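Local coordinates for beta-galactosidase/beta-glucuronidase (Faecalibacterium prausnitzii L2-6, PDB 6MVF), which probably hydrolyses beta-glucuronides as a glycoside hydrolase family 2 enzyme of a human gut bacterium, and binds flavin mononucleotide, at residues Ser145-Ser150 with Thr372-Glu377; Leu334-His339 with Trp355-Phe360; Val581-Arg586 with Thr596-Tyr601; Gln604-Leu609 with Thr618-Arg623. All blocks are in the same frame, centred on the assembly; numbering follows the deposited sequence.

Contact 1. Residues Ser145-Ser150 with Thr372-Glu377; sequences SMYPAS and THVMEE
Where the N-terminal sugar-binding domain of this glycoside hydrolase leans on its TIM barrel, His-373 of helix 368-385 packs against the loop residues Ser-145, Met-146 and Tyr-147. With CG lying opposite the backbone N (chi1 175°), the imidazole is carried off the helix and under the loop backbone. There Tyr-147 N lies over one ring face, toward the rim, and Ser-145 O approaches CB of His-373 to 3.2 Å. The tyrosine ring receives CD2 of His-373 at its edge, 3.7 Å from its own CD2, the two ring planes inclined at 46°. Val-374 adds a methyl, CG2 resting 3.5 Å from Tyr-147 CE2, while Met-146 SD comes obliquely to 3.8 Å from His-373 CE1. Both ring nitrogens have partners: ND1 bonds Glu-113, and NE2 makes a weak bond of 2.9 Å to Glu-377 OE1, one helical turn on. Replacing His-373 by alanine would probably open a gap beside the Tyr-147 backbone and take from Glu-113 and Glu-377 the bonds they share with the ring. Tyr-147 OH bonds the backbone N of Lys-365. The packing joins the beta-rich sugar-binding domain to the barrel, as expected of the multidomain build of family 2 enzymes.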
loop_
_atom_site.group_PDB
_atom_site.type_symbol
_atom_site.label_atom_id
_atom_site.label_comp_id
_atom_site.label_asym_id
_atom_site.label_seq_id
_atom_site.Cartn_x
_atom_site.Cartn_y
_atom_site.Cartn_z
ATOM N N SER A 145 -36.702 26.794 16.007
ATOM C CA SER A 145 -35.571 27.509 15.429
ATOM C C SER A 145 -34.821 26.725 14.352
ATOM O O SER A 145 -33.813 27.220 13.842
ATOM C CB SER A 145 -34.587 27.907 16.529
ATOM O OG SER A 145 -34.024 26.758 17.143
ATOM N N MET A 146 -35.284 25.535 13.974
ATOM C CA MET A 146 -34.476 24.635 13.158
ATOM C C MET A 146 -34.599 24.924 11.668
ATOM O O MET A 146 -35.694 25.144 11.150
ATOM C CB MET A 146 -34.882 23.185 13.418
ATOM C CG MET A 146 -34.072 22.163 12.632
ATOM S SD MET A 146 -32.302 22.229 13.027
ATOM C CE MET A 146 -32.356 21.835 14.782
ATOM N N TYR A 147 -33.457 24.920 10.981
ATOM C CA TYR A 147 -33.374 24.703 9.543
ATOM C C TYR A 147 -32.424 23.548 9.274
ATOM O O TYR A 147 -31.424 23.401 9.989
ATOM C CB TYR A 147 -32.857 25.923 8.804
ATOM C CG TYR A 147 -33.747 27.126 8.859
ATOM C CD1 TYR A 147 -34.668 27.356 7.855
ATOM C CD2 TYR A 147 -33.638 28.054 9.894
ATOM C CE1 TYR A 147 -35.472 28.458 7.872
ATOM C CE2 TYR A 147 -34.432 29.170 9.920
ATOM C CZ TYR A 147 -35.354 29.370 8.896
ATOM O OH TYR A 147 -36.172 30.475 8.878
ATOM N N PRO A 148 -32.689 22.719 8.253
ATOM C CA PRO A 148 -33.854 22.723 7.348
ATOM C C PRO A 148 -35.137 22.224 8.007
ATOM O O PRO A 148 -35.070 21.472 8.978
ATOM C CB PRO A 148 -33.442 21.759 6.223
ATOM C CG PRO A 148 -32.476 20.806 6.878
ATOM C CD PRO A 148 -31.733 21.643 7.919
ATOM N N ALA A 149 -36.291 22.636 7.488
ATOM C CA ALA A 149 -37.552 22.168 8.043
ATOM C C ALA A 149 -38.498 21.727 6.939
ATOM O O ALA A 149 -39.250 20.762 7.111
ATOM C CB ALA A 149 -38.191 23.253 8.904
ATOM N N SER A 150 -38.453 22.410 5.799
ATOM C CA SER A 150 -39.298 22.087 4.656
ATOM C C SER A 150 -38.414 21.995 3.416
ATOM O O SER A 150 -37.937 23.016 2.912
ATOM C CB SER A 150 -40.398 23.135 4.475
ATOM O OG SER A 150 -41.264 22.760 3.416
ATOM N N THR A 372 -31.230 33.504 14.938
ATOM C CA THR A 372 -29.931 33.147 15.483
ATOM C C THR A 372 -29.395 31.861 14.854
ATOM O O THR A 372 -28.206 31.783 14.526
ATOM C CB THR A 372 -30.030 33.038 17.001
ATOM O OG1 THR A 372 -30.220 34.354 17.533
ATOM C CG2 THR A 372 -28.758 32.405 17.602
ATOM N N HIS A 373 -30.250 30.854 14.653
ATOM C CA HIS A 373 -29.804 29.651 13.956
ATOM C C HIS A 373 -29.167 29.991 12.609
ATOM O O HIS A 373 -28.055 29.544 12.305
ATOM C CB HIS A 373 -30.971 28.684 13.759
ATOM C CG HIS A 373 -30.630 27.471 12.942
ATOM N ND1 HIS A 373 -30.482 26.218 13.499
ATOM C CD2 HIS A 373 -30.442 27.313 11.607
ATOM C CE1 HIS A 373 -30.198 25.344 12.548
ATOM N NE2 HIS A 373 -30.170 25.983 11.390
ATOM N N VAL A 374 -29.860 30.782 11.784
ATOM C CA VAL A 374 -29.391 30.996 10.418
ATOM C C VAL A 374 -28.047 31.720 10.427
ATOM O O VAL A 374 -27.100 31.301 9.750
ATOM C CB VAL A 374 -30.462 31.735 9.590
ATOM C CG1 VAL A 374 -29.832 32.581 8.526
ATOM C CG2 VAL A 374 -31.435 30.736 8.939
ATOM N N MET A 375 -27.923 32.783 11.237
ATOM C CA MET A 375 -26.657 33.517 11.320
ATOM C C MET A 375 -25.522 32.624 11.813
ATOM O O MET A 375 -24.407 32.681 11.282
ATOM C CB MET A 375 -26.781 34.745 12.236
ATOM C CG MET A 375 -27.891 35.756 11.899
ATOM S SD MET A 375 -27.731 36.555 10.298
ATOM C CE MET A 375 -26.433 37.745 10.622
ATOM N N GLU A 376 -25.774 31.805 12.842
ATOM C CA GLU A 376 -24.722 30.928 13.354
ATOM C C GLU A 376 -24.272 29.942 12.287
ATOM O O GLU A 376 -23.065 29.692 12.127
ATOM C CB GLU A 376 -25.208 30.167 14.576
ATOM C CG GLU A 376 -25.630 31.029 15.729
ATOM C CD GLU A 376 -24.483 31.470 16.594
ATOM O OE1 GLU A 376 -23.470 31.958 16.050
ATOM O OE2 GLU A 376 -24.597 31.331 17.830
ATOM N N GLU A 377 -25.236 29.381 11.543
ATOM C CA GLU A 377 -24.912 28.398 10.517
ATOM C C GLU A 377 -24.088 29.020 9.401
ATOM O O GLU A 377 -23.195 28.364 8.848
ATOM C CB GLU A 377 -26.191 27.771 9.961
ATOM C CG GLU A 377 -25.956 26.458 9.253
ATOM C CD GLU A 377 -27.196 25.553 9.185
ATOM O OE1 GLU A 377 -28.338 26.067 9.081
ATOM O OE2 GLU A 377 -27.024 24.315 9.216
#

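Contact 2. Residues Leu334-His339 with Trp355-Phe360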
loop_
_atom_site.group_PDB
_atom_site.type_symbol
_atom_site.label_atom_id
_atom_site.label_comp_id
_atom_site.label_asym_id
_atom_site.label_seq_id
_atom_site.Cartn_x
_atom_site.Cartn_y
_atom_site.Cartn_z
ATOM N N LEU A 334 -22.949 22.815 -4.150
ATOM C CA LEU A 334 -23.008 21.868 -3.039
ATOM C C LEU A 334 -24.227 22.166 -2.160
ATOM O O LEU A 334 -24.133 22.619 -1.017
ATOM C CB LEU A 334 -21.700 21.911 -2.259
ATOM C CG LEU A 334 -20.690 21.061 -3.020
ATOM C CD1 LEU A 334 -19.362 21.002 -2.310
ATOM C CD2 LEU A 334 -21.264 19.652 -3.245
ATOM N N ALA A 335 -25.396 21.880 -2.720
ATOM C CA ALA A 335 -26.647 22.141 -2.026
ATOM C C ALA A 335 -26.935 21.012 -1.029
ATOM O O ALA A 335 -26.395 19.915 -1.152
ATOM C CB ALA A 335 -27.775 22.292 -3.053
ATOM N N HIS A 336 -27.772 21.280 -0.015
ATOM C CA HIS A 336 -28.331 22.594 0.350
ATOM C C HIS A 336 -27.801 22.974 1.722
ATOM O O HIS A 336 -28.526 23.535 2.537
ATOM C CB HIS A 336 -29.867 22.587 0.438
ATOM C CG HIS A 336 -30.586 22.575 -0.879
ATOM N ND1 HIS A 336 -30.548 23.632 -1.766
ATOM C CD2 HIS A 336 -31.415 21.654 -1.429
ATOM C CE1 HIS A 336 -31.299 23.350 -2.817
ATOM N NE2 HIS A 336 -31.836 22.155 -2.639
ATOM N N TYR A 337 -26.548 22.645 1.991
ATOM C CA TYR A 337 -26.021 22.681 3.350
ATOM C C TYR A 337 -24.507 22.597 3.237
ATOM O O TYR A 337 -23.954 22.518 2.136
ATOM C CB TYR A 337 -26.605 21.541 4.186
ATOM C CG TYR A 337 -26.756 20.294 3.356
ATOM C CD1 TYR A 337 -25.642 19.511 3.035
ATOM C CD2 TYR A 337 -27.992 19.912 2.863
ATOM C CE1 TYR A 337 -25.770 18.369 2.256
ATOM C CE2 TYR A 337 -28.133 18.774 2.073
ATOM C CZ TYR A 337 -27.022 18.001 1.771
ATOM O OH TYR A 337 -27.153 16.867 0.987
ATOM N N GLN A 338 -23.837 22.631 4.377
ATOM C CA GLN A 338 -22.395 22.442 4.391
ATOM C C GLN A 338 -22.073 20.973 4.121
ATOM O O GLN A 338 -22.719 20.075 4.671
ATOM C CB GLN A 338 -21.831 22.895 5.733
ATOM C CG GLN A 338 -20.391 22.573 5.955
ATOM C CD GLN A 338 -19.864 23.278 7.182
ATOM O OE1 GLN A 338 -20.350 24.348 7.551
ATOM N NE2 GLN A 338 -18.876 22.680 7.829
ATOM N N HIS A 339 -21.121 20.723 3.224
ATOM C CA HIS A 339 -20.757 19.350 2.911
ATOM C C HIS A 339 -19.553 18.895 3.753
ATOM O O HIS A 339 -19.091 19.581 4.673
ATOM C CB HIS A 339 -20.499 19.204 1.410
ATOM C CG HIS A 339 -21.742 18.988 0.600
ATOM N ND1 HIS A 339 -21.953 17.851 -0.152
ATOM C CD2 HIS A 339 -22.842 19.759 0.429
ATOM C CE1 HIS A 339 -23.125 17.936 -0.753
ATOM N NE2 HIS A 339 -23.684 19.081 -0.416
ATOM N N TRP A 355 -20.082 26.378 -5.248
ATOM C CA TRP A 355 -21.093 27.196 -4.584
ATOM C C TRP A 355 -21.480 26.465 -3.290
ATOM O O TRP A 355 -22.043 25.364 -3.331
ATOM C CB TRP A 355 -22.268 27.430 -5.548
ATOM C CG TRP A 355 -23.675 27.816 -5.002
ATOM C CD1 TRP A 355 -24.215 27.549 -3.763
ATOM C CD2 TRP A 355 -24.706 28.508 -5.730
ATOM N NE1 TRP A 355 -25.494 28.035 -3.680
ATOM C CE2 TRP A 355 -25.827 28.625 -4.869
ATOM C CE3 TRP A 355 -24.796 29.035 -7.032
ATOM C CZ2 TRP A 355 -27.018 29.257 -5.258
ATOM C CZ3 TRP A 355 -25.984 29.659 -7.422
ATOM C CH2 TRP A 355 -27.074 29.769 -6.530
ATOM N N ALA A 356 -21.144 27.057 -2.142
ATOM C CA ALA A 356 -21.495 26.504 -0.839
ATOM C C ALA A 356 -22.619 27.321 -0.209
ATOM O O ALA A 356 -22.657 28.549 -0.355
ATOM C CB ALA A 356 -20.282 26.472 0.096
ATOM N N GLU A 357 -23.532 26.643 0.501
ATOM C CA GLU A 357 -24.699 27.323 1.052
ATOM C C GLU A 357 -25.128 26.703 2.382
ATOM O O GLU A 357 -24.697 25.610 2.764
ATOM C CB GLU A 357 -25.865 27.309 0.058
ATOM C CG GLU A 357 -26.496 25.970 -0.140
ATOM C CD GLU A 357 -27.665 26.006 -1.128
ATOM O OE1 GLU A 357 -27.706 26.913 -1.986
ATOM O OE2 GLU A 357 -28.557 25.133 -1.047
ATOM N N ILE A 358 -25.991 27.437 3.085
ATOM C CA ILE A 358 -26.608 27.008 4.340
ATOM C C ILE A 358 -28.016 26.516 4.022
ATOM O O ILE A 358 -28.563 26.887 2.976
ATOM C CB ILE A 358 -26.640 28.150 5.367
ATOM C CG1 ILE A 358 -27.396 29.353 4.785
ATOM C CG2 ILE A 358 -25.235 28.530 5.811
ATOM C CD1 ILE A 358 -27.408 30.547 5.669
ATOM N N PRO A 359 -28.643 25.680 4.885
ATOM C CA PRO A 359 -30.001 25.179 4.591
ATOM C C PRO A 359 -31.122 26.136 4.984
ATOM O O PRO A 359 -32.126 25.718 5.555
ATOM C CB PRO A 359 -30.077 23.883 5.408
ATOM C CG PRO A 359 -29.182 24.150 6.566
ATOM C CD PRO A 359 -28.067 25.042 6.076
ATOM N N PHE A 360 -30.958 27.422 4.688
ATOM C CA PHE A 360 -32.022 28.424 4.815
ATOM C C PHE A 360 -32.967 28.255 3.621
ATOM O O PHE A 360 -32.850 28.916 2.586
ATOM C CB PHE A 360 -31.387 29.808 4.879
ATOM C CG PHE A 360 -32.334 30.909 5.227
ATOM C CD1 PHE A 360 -33.566 30.631 5.807
ATOM C CD2 PHE A 360 -31.990 32.241 4.951
ATOM C CE1 PHE A 360 -34.437 31.664 6.122
ATOM C CE2 PHE A 360 -32.852 33.278 5.253
ATOM C CZ PHE A 360 -34.076 32.997 5.839
HETATM O O HOH W 1 -22.254 23.901 0.556
#
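His-336 and Glu-357 lie alongside each other and point the same way, imidazole and carboxylate nearly coplanar with 21° between their planes. ND1 of His-336 gives its N-H to Glu-357 OE2 at 2.6 Å, the oxygen meeting the ring at its edge and in its plane. The glutamate reaches this position because CG is set between its backbone N and carbonyl carbon (chi1 71°) and the chain then runs out straight. Its other oxygen, OE1, takes the indole N-H of Trp-355, NE1 standing 3.0 Å away on the anti side and well out of the carboxylate plane, and also forms a salt bridge with Arg-333. Gripped at both oxygens, the carboxylate is fixed in rotation. A leucine in place of Glu-357 would probably cost Arg-333 this salt bridge and leave both the indole and the imidazole N-H without this acceptor, setting the His-336 ring free to turn. A cis peptide precedes His-336, whose carbonyl O meets Pro-359 CB at 3.3 Å. Upstream, Leu-334 N bonds Trp-355 O at 2.8 Å, and a water bridges Tyr-337 O and Glu-357 N. These residues stand at the C-terminal ends of the adjacent parallel barrel strands 331-334 and 353-357; helix 341-350 packs on Leu-334, helix 368-385 on Ile-358 and Pro-359, and strand 391-398 continues the barrel beside Ala-356.

Contact 3. Residues Val581-Arg586 with Thr596-Tyr601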
loop_
_atom_site.group_PDB
_atom_site.type_symbol
_atom_site.label_atom_id
_atom_site.label_comp_id
_atom_site.label_asym_id
_atom_site.label_seq_id
_atom_site.Cartn_x
_atom_site.Cartn_y
_atom_site.Cartn_z
ATOM N N VAL A 581 -17.706 8.772 -27.756
ATOM C CA VAL A 581 -18.848 8.555 -28.635
ATOM C C VAL A 581 -19.774 7.560 -27.945
ATOM O O VAL A 581 -19.329 6.507 -27.475
ATOM C CB VAL A 581 -18.422 8.082 -30.042
ATOM C CG1 VAL A 581 -17.777 6.719 -30.002
ATOM C CG2 VAL A 581 -19.621 8.082 -30.981
ATOM N N HIS A 582 -21.064 7.908 -27.871
ATOM C CA HIS A 582 -22.037 7.183 -27.056
ATOM C C HIS A 582 -23.338 7.020 -27.817
ATOM O O HIS A 582 -23.939 8.016 -28.247
ATOM C CB HIS A 582 -22.306 7.899 -25.735
ATOM C CG HIS A 582 -23.247 7.159 -24.837
ATOM N ND1 HIS A 582 -24.610 7.385 -24.834
ATOM C CD2 HIS A 582 -23.022 6.197 -23.912
ATOM C CE1 HIS A 582 -25.182 6.598 -23.944
ATOM N NE2 HIS A 582 -24.240 5.871 -23.367
ATOM N N ILE A 583 -23.767 5.770 -27.974
ATOM C CA ILE A 583 -25.071 5.456 -28.540
ATOM C C ILE A 583 -26.101 5.435 -27.416
ATOM O O ILE A 583 -26.001 4.635 -26.474
ATOM C CB ILE A 583 -25.057 4.123 -29.302
ATOM C CG1 ILE A 583 -23.994 4.144 -30.412
ATOM C CG2 ILE A 583 -26.442 3.885 -29.900
ATOM C CD1 ILE A 583 -23.661 2.787 -30.979
ATOM N N ALA A 584 -27.085 6.327 -27.516
ATOM C CA ALA A 584 -28.162 6.436 -26.550
ATOM C C ALA A 584 -29.174 5.306 -26.734
ATOM O O ALA A 584 -29.264 4.679 -27.797
ATOM C CB ALA A 584 -28.861 7.784 -26.692
ATOM N N GLY A 585 -29.928 5.039 -25.668
ATOM C CA GLY A 585 -31.061 4.142 -25.734
ATOM C C GLY A 585 -30.769 2.666 -25.579
ATOM O O GLY A 585 -31.618 1.852 -25.963
ATOM N N ARG A 586 -29.616 2.290 -25.002
ATOM C CA ARG A 586 -29.299 0.871 -24.849
ATOM C C ARG A 586 -30.344 0.140 -23.990
ATOM O O ARG A 586 -30.594 -1.056 -24.207
ATOM C CB ARG A 586 -27.899 0.698 -24.250
ATOM C CG ARG A 586 -27.900 0.984 -22.775
ATOM C CD ARG A 586 -26.582 0.824 -22.092
ATOM N NE ARG A 586 -25.531 1.689 -22.598
ATOM C CZ ARG A 586 -24.335 1.766 -22.025
ATOM N NH1 ARG A 586 -24.087 1.038 -20.941
ATOM N NH2 ARG A 586 -23.390 2.548 -22.530
ATOM N N THR A 596 -36.378 2.752 -36.464
ATOM C CA THR A 596 -36.239 3.332 -35.137
ATOM C C THR A 596 -35.107 4.349 -35.170
ATOM O O THR A 596 -34.159 4.223 -35.954
ATOM C CB THR A 596 -35.986 2.238 -34.074
ATOM O OG1 THR A 596 -35.886 2.834 -32.780
ATOM C CG2 THR A 596 -34.706 1.455 -34.384
ATOM N N GLU A 597 -35.211 5.373 -34.331
ATOM C CA GLU A 597 -34.156 6.379 -34.245
ATOM C C GLU A 597 -33.061 5.921 -33.282
ATOM O O GLU A 597 -33.325 5.647 -32.101
ATOM C CB GLU A 597 -34.695 7.735 -33.810
ATOM C CG GLU A 597 -33.569 8.726 -33.492
ATOM C CD GLU A 597 -34.072 10.110 -33.078
ATOM O OE1 GLU A 597 -33.877 10.479 -31.896
ATOM O OE2 GLU A 597 -34.664 10.818 -33.931
ATOM N N VAL A 598 -31.834 5.853 -33.791
ATOM C CA VAL A 598 -30.651 5.542 -32.997
ATOM C C VAL A 598 -29.878 6.840 -32.820
ATOM O O VAL A 598 -29.326 7.379 -33.784
ATOM C CB VAL A 598 -29.787 4.462 -33.659
ATOM C CG1 VAL A 598 -28.531 4.266 -32.886
ATOM C CG2 VAL A 598 -30.572 3.146 -33.793
ATOM N N LYS A 599 -29.849 7.361 -31.604
ATOM C CA LYS A 599 -29.205 8.639 -31.355
ATOM C C LYS A 599 -27.793 8.421 -30.830
ATOM O O LYS A 599 -27.556 7.513 -30.031
ATOM C CB LYS A 599 -30.015 9.456 -30.360
ATOM C CG LYS A 599 -29.768 10.940 -30.444
ATOM C CD LYS A 599 -30.409 11.632 -29.270
ATOM C CE LYS A 599 -31.782 11.081 -28.974
ATOM N NZ LYS A 599 -32.683 12.210 -28.616
ATOM N N VAL A 600 -26.853 9.246 -31.302
ATOM C CA VAL A 600 -25.465 9.209 -30.854
ATOM C C VAL A 600 -25.060 10.584 -30.328
ATOM O O VAL A 600 -25.350 11.619 -30.941
ATOM C CB VAL A 600 -24.497 8.744 -31.965
ATOM C CG1 VAL A 600 -23.097 8.701 -31.429
ATOM C CG2 VAL A 600 -24.881 7.383 -32.478
ATOM N N TYR A 601 -24.391 10.584 -29.177
ATOM C CA TYR A 601 -23.729 11.756 -28.623
ATOM C C TYR A 601 -22.221 11.614 -28.796
ATOM O O TYR A 601 -21.664 10.535 -28.568
ATOM C CB TYR A 601 -24.059 11.910 -27.142
ATOM C CG TYR A 601 -25.533 11.940 -26.858
ATOM C CD1 TYR A 601 -26.386 12.711 -27.637
ATOM C CD2 TYR A 601 -26.079 11.194 -25.823
ATOM C CE1 TYR A 601 -27.735 12.761 -27.384
ATOM C CE2 TYR A 601 -27.446 11.226 -25.565
ATOM C CZ TYR A 601 -28.261 12.019 -26.356
ATOM O OH TYR A 601 -29.614 12.086 -26.124
HETATM O O HOH W 2 -30.956 5.434 -29.587
#
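Val-600 is the bump that fits between Val-581 and Ile-583. Its chi1 of -179° turns the two methyls, CG1 opposite the backbone N and CG2 opposite the carbonyl carbon, so that each meets a different neighbour. CG1 of Val-600 meets Val-581 CG2 at 3.6 Å, and CG2 meets Ile-583 CG1 at 3.9 Å. Ile-583 in turn projects into the hollow between Val-600 and Val-598, its CG2 lying 3.7 Å from Val-598 CG1. Branched side chains thus alternate from strand to strand along one face, like the teeth of a zip. Beneath them the backbones run antiparallel, the short strand axes 157° apart in direction. His-582 and Tyr-601 form a hydrogen-bonded pair, each N giving to the other's O at 2.8 Å, whereas Ile-583 and Val-600 form a non-hydrogen-bonded one. Strand 581-583 is an outer member of a three-stranded antiparallel sheet, completed by strand 624-629 beyond 596-602. The other face carries His-582 and Tyr-601, and its relief is different. The His-582 imidazole stacks on Tyr-569 of helix 566-575, and the methyl of Ala-584, just past the strand end, lies against the Tyr-601 ring with CB 3.9 Å from Tyr-601 CE2. Tyr-601 OH and Lys-599 NZ both reach Glu-515 on helix 507-522. Past the last bridge, Ala-584 N still bonds Lys-599 O, and where the strands part a water receives the N-H of Lys-599 and donates to Ala-584 O at 2.6 Å.

Contact 4. Residues Gln604-Leu609 with Thr618-Arg623; sequences QDTVTL and TQTAHR
Thr-618 overlaps two threonines of the neighbouring strand, its hydroxyl bonding one and its methyl lying against both. OG1 shares a hydrogen bond with Thr-608 OG1 at 2.7 Å, and CG2 rests 3.7 Å from Thr-606 CG2. Thr-606 OG1 is bonded in its turn to Thr-620 OG1, 3.1 Å away. All four threonines have OG1 opposite the carbonyl carbon (chi1 -57° to -74°), which brings the hydroxyls of each non-hydrogen-bonded pair together and leaves the methyls of Thr-606 and Thr-618 to touch diagonally. Thr-618 OG1 has a further partner in Glu-615. Between the two threonine pairs, Val-607 and Gln-619 form the hydrogen-bonded pair, each N reaching the other's O at 3.0 Å. Their side chains leave by the opposite face, where Val-607 packs on Val-600 and Phe-625. Beyond the paired threonines Asp-605 O accepts from Ala-621 N at 3.0 Å, but then the chains diverge. Arg-623 turns back, and its NH1 stands 3.7 Å from Asp-605 OD1. This is a long salt bridge resting on charge alone, because the oxygen lies well out of the guanidinium plane. On the Arg-623 side, CG lies over the centre of the His-622 ring. Strands 606-611 and 614-620, consecutive and antiparallel, form a beta hairpin with its threonine face mostly toward solvent and Val-607 on the buried side, at the border of one sheet of a beta sandwich.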
loop_
_atom_site.group_PDB
_atom_site.type_symbol
_atom_site.label_atom_id
_atom_site.label_comp_id
_atom_site.label_asym_id
_atom_site.label_seq_id
_atom_site.Cartn_x
_atom_site.Cartn_y
_atom_site.Cartn_z
ATOM N N GLN A 604 -16.810 14.430 -31.009
ATOM C CA GLN A 604 -16.372 14.513 -32.387
ATOM C C GLN A 604 -17.502 15.082 -33.228
ATOM O O GLN A 604 -18.663 15.113 -32.809
ATOM C CB GLN A 604 -15.983 13.133 -32.909
ATOM C CG GLN A 604 -15.184 12.332 -31.923
ATOM C CD GLN A 604 -13.797 12.897 -31.679
ATOM O OE1 GLN A 604 -12.818 12.427 -32.252
ATOM N NE2 GLN A 604 -13.703 13.886 -30.803
ATOM N N ASP A 605 -17.165 15.536 -34.429
ATOM C CA ASP A 605 -18.179 16.157 -35.267
ATOM C C ASP A 605 -18.681 15.255 -36.387
ATOM O O ASP A 605 -19.642 15.620 -37.070
ATOM C CB ASP A 605 -17.646 17.462 -35.852
ATOM C CG ASP A 605 -17.291 18.470 -34.785
ATOM O OD1 ASP A 605 -18.061 18.578 -33.792
ATOM O OD2 ASP A 605 -16.236 19.141 -34.944
ATOM N N THR A 606 -18.086 14.088 -36.587
ATOM C CA THR A 606 -18.530 13.193 -37.639
ATOM C C THR A 606 -18.672 11.799 -37.065
ATOM O O THR A 606 -17.745 11.289 -36.430
ATOM C CB THR A 606 -17.578 13.194 -38.826
ATOM O OG1 THR A 606 -17.517 14.524 -39.371
ATOM C CG2 THR A 606 -18.088 12.235 -39.901
ATOM N N VAL A 607 -19.850 11.210 -37.273
ATOM C CA VAL A 607 -20.208 9.900 -36.762
ATOM C C VAL A 607 -20.704 9.087 -37.943
ATOM O O VAL A 607 -21.512 9.575 -38.746
ATOM C CB VAL A 607 -21.285 9.987 -35.655
ATOM C CG1 VAL A 607 -21.934 8.606 -35.378
ATOM C CG2 VAL A 607 -20.700 10.585 -34.372
ATOM N N THR A 608 -20.198 7.864 -38.068
ATOM C CA THR A 608 -20.731 6.886 -39.007
ATOM C C THR A 608 -21.359 5.763 -38.208
ATOM O O THR A 608 -20.716 5.212 -37.317
ATOM C CB THR A 608 -19.647 6.336 -39.940
ATOM O OG1 THR A 608 -19.300 7.332 -40.906
ATOM C CG2 THR A 608 -20.147 5.115 -40.676
ATOM N N LEU A 609 -22.615 5.438 -38.521
ATOM C CA LEU A 609 -23.350 4.384 -37.837
ATOM C C LEU A 609 -23.380 3.112 -38.676
ATOM O O LEU A 609 -23.545 3.159 -39.897
ATOM C CB LEU A 609 -24.781 4.827 -37.527
ATOM C CG LEU A 609 -25.492 3.869 -36.564
ATOM C CD1 LEU A 609 -24.714 3.725 -35.217
ATOM C CD2 LEU A 609 -26.931 4.310 -36.348
ATOM N N THR A 618 -23.542 8.491 -42.565
ATOM C CA THR A 618 -22.550 9.368 -41.960
ATOM C C THR A 618 -23.151 10.755 -41.794
ATOM O O THR A 618 -23.739 11.292 -42.735
ATOM C CB THR A 618 -21.286 9.435 -42.814
ATOM O OG1 THR A 618 -20.781 8.109 -42.971
ATOM C CG2 THR A 618 -20.223 10.301 -42.151
ATOM N N GLN A 619 -23.002 11.331 -40.606
ATOM C CA GLN A 619 -23.470 12.682 -40.349
ATOM C C GLN A 619 -22.355 13.527 -39.758
ATOM O O GLN A 619 -21.521 13.036 -38.985
ATOM C CB GLN A 619 -24.652 12.683 -39.398
ATOM C CG GLN A 619 -25.988 12.501 -40.071
ATOM C CD GLN A 619 -27.087 12.344 -39.054
ATOM O OE1 GLN A 619 -27.223 13.168 -38.140
ATOM N NE2 GLN A 619 -27.855 11.260 -39.169
ATOM N N THR A 620 -22.352 14.805 -40.130
ATOM C CA THR A 620 -21.528 15.820 -39.487
ATOM C C THR A 620 -22.471 16.764 -38.762
ATOM O O THR A 620 -23.390 17.318 -39.372
ATOM C CB THR A 620 -20.653 16.571 -40.498
ATOM O OG1 THR A 620 -19.787 15.633 -41.160
ATOM C CG2 THR A 620 -19.805 17.653 -39.797
ATOM N N ALA A 621 -22.260 16.922 -37.466
ATOM C CA ALA A 621 -23.205 17.638 -36.627
ATOM C C ALA A 621 -22.479 18.087 -35.370
ATOM O O ALA A 621 -21.351 17.677 -35.099
ATOM C CB ALA A 621 -24.413 16.763 -36.280
ATOM N N HIS A 622 -23.148 18.919 -34.596
ATOM C CA HIS A 622 -22.602 19.401 -33.337
ATOM C C HIS A 622 -23.228 18.616 -32.179
ATOM O O HIS A 622 -24.331 18.932 -31.729
ATOM C CB HIS A 622 -22.851 20.898 -33.215
ATOM C CG HIS A 622 -22.279 21.506 -31.973
ATOM N ND1 HIS A 622 -20.922 21.635 -31.764
ATOM C CD2 HIS A 622 -22.878 22.014 -30.872
ATOM C CE1 HIS A 622 -20.713 22.213 -30.595
ATOM N NE2 HIS A 622 -21.883 22.446 -30.031
ATOM N N ARG A 623 -22.511 17.590 -31.697
ATOM C CA ARG A 623 -22.786 16.870 -30.439
ATOM C C ARG A 623 -23.882 15.807 -30.536
ATOM O O ARG A 623 -23.671 14.676 -30.090
ATOM C CB ARG A 623 -23.138 17.840 -29.313
ATOM C CG ARG A 623 -22.124 18.969 -29.108
ATOM C CD ARG A 623 -20.758 18.429 -28.764
ATOM N NE ARG A 623 -19.791 19.503 -28.586
ATOM C CZ ARG A 623 -18.628 19.578 -29.226
ATOM N NH1 ARG A 623 -18.275 18.638 -30.090
ATOM N NH2 ARG A 623 -17.816 20.589 -28.994
#

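In the fold
The four contacts fall into two clusters. Contacts 1 and 2, with centres 12 Å apart, share the barrel: strand 353-357 leads into helix 368-385, and Pro-359 of contact 2 lies against Tyr-147 and Glu-377 of contact 1. Contact 2 closes locally in sequence, whereas contact 1 spans over 200 residues to bring the sugar-binding domain onto the barrel. Contacts 3 and 4 come later and sit, again with centres 12 Å apart, in facing sheets of the C-terminal domain, where Val-598 meets Leu-609 and Val-600 meets Val-607. Contacts 1 and 3 have centres about 46 Å apart, across the chain's centre, consistent with separately folded modules flanking a central barrel.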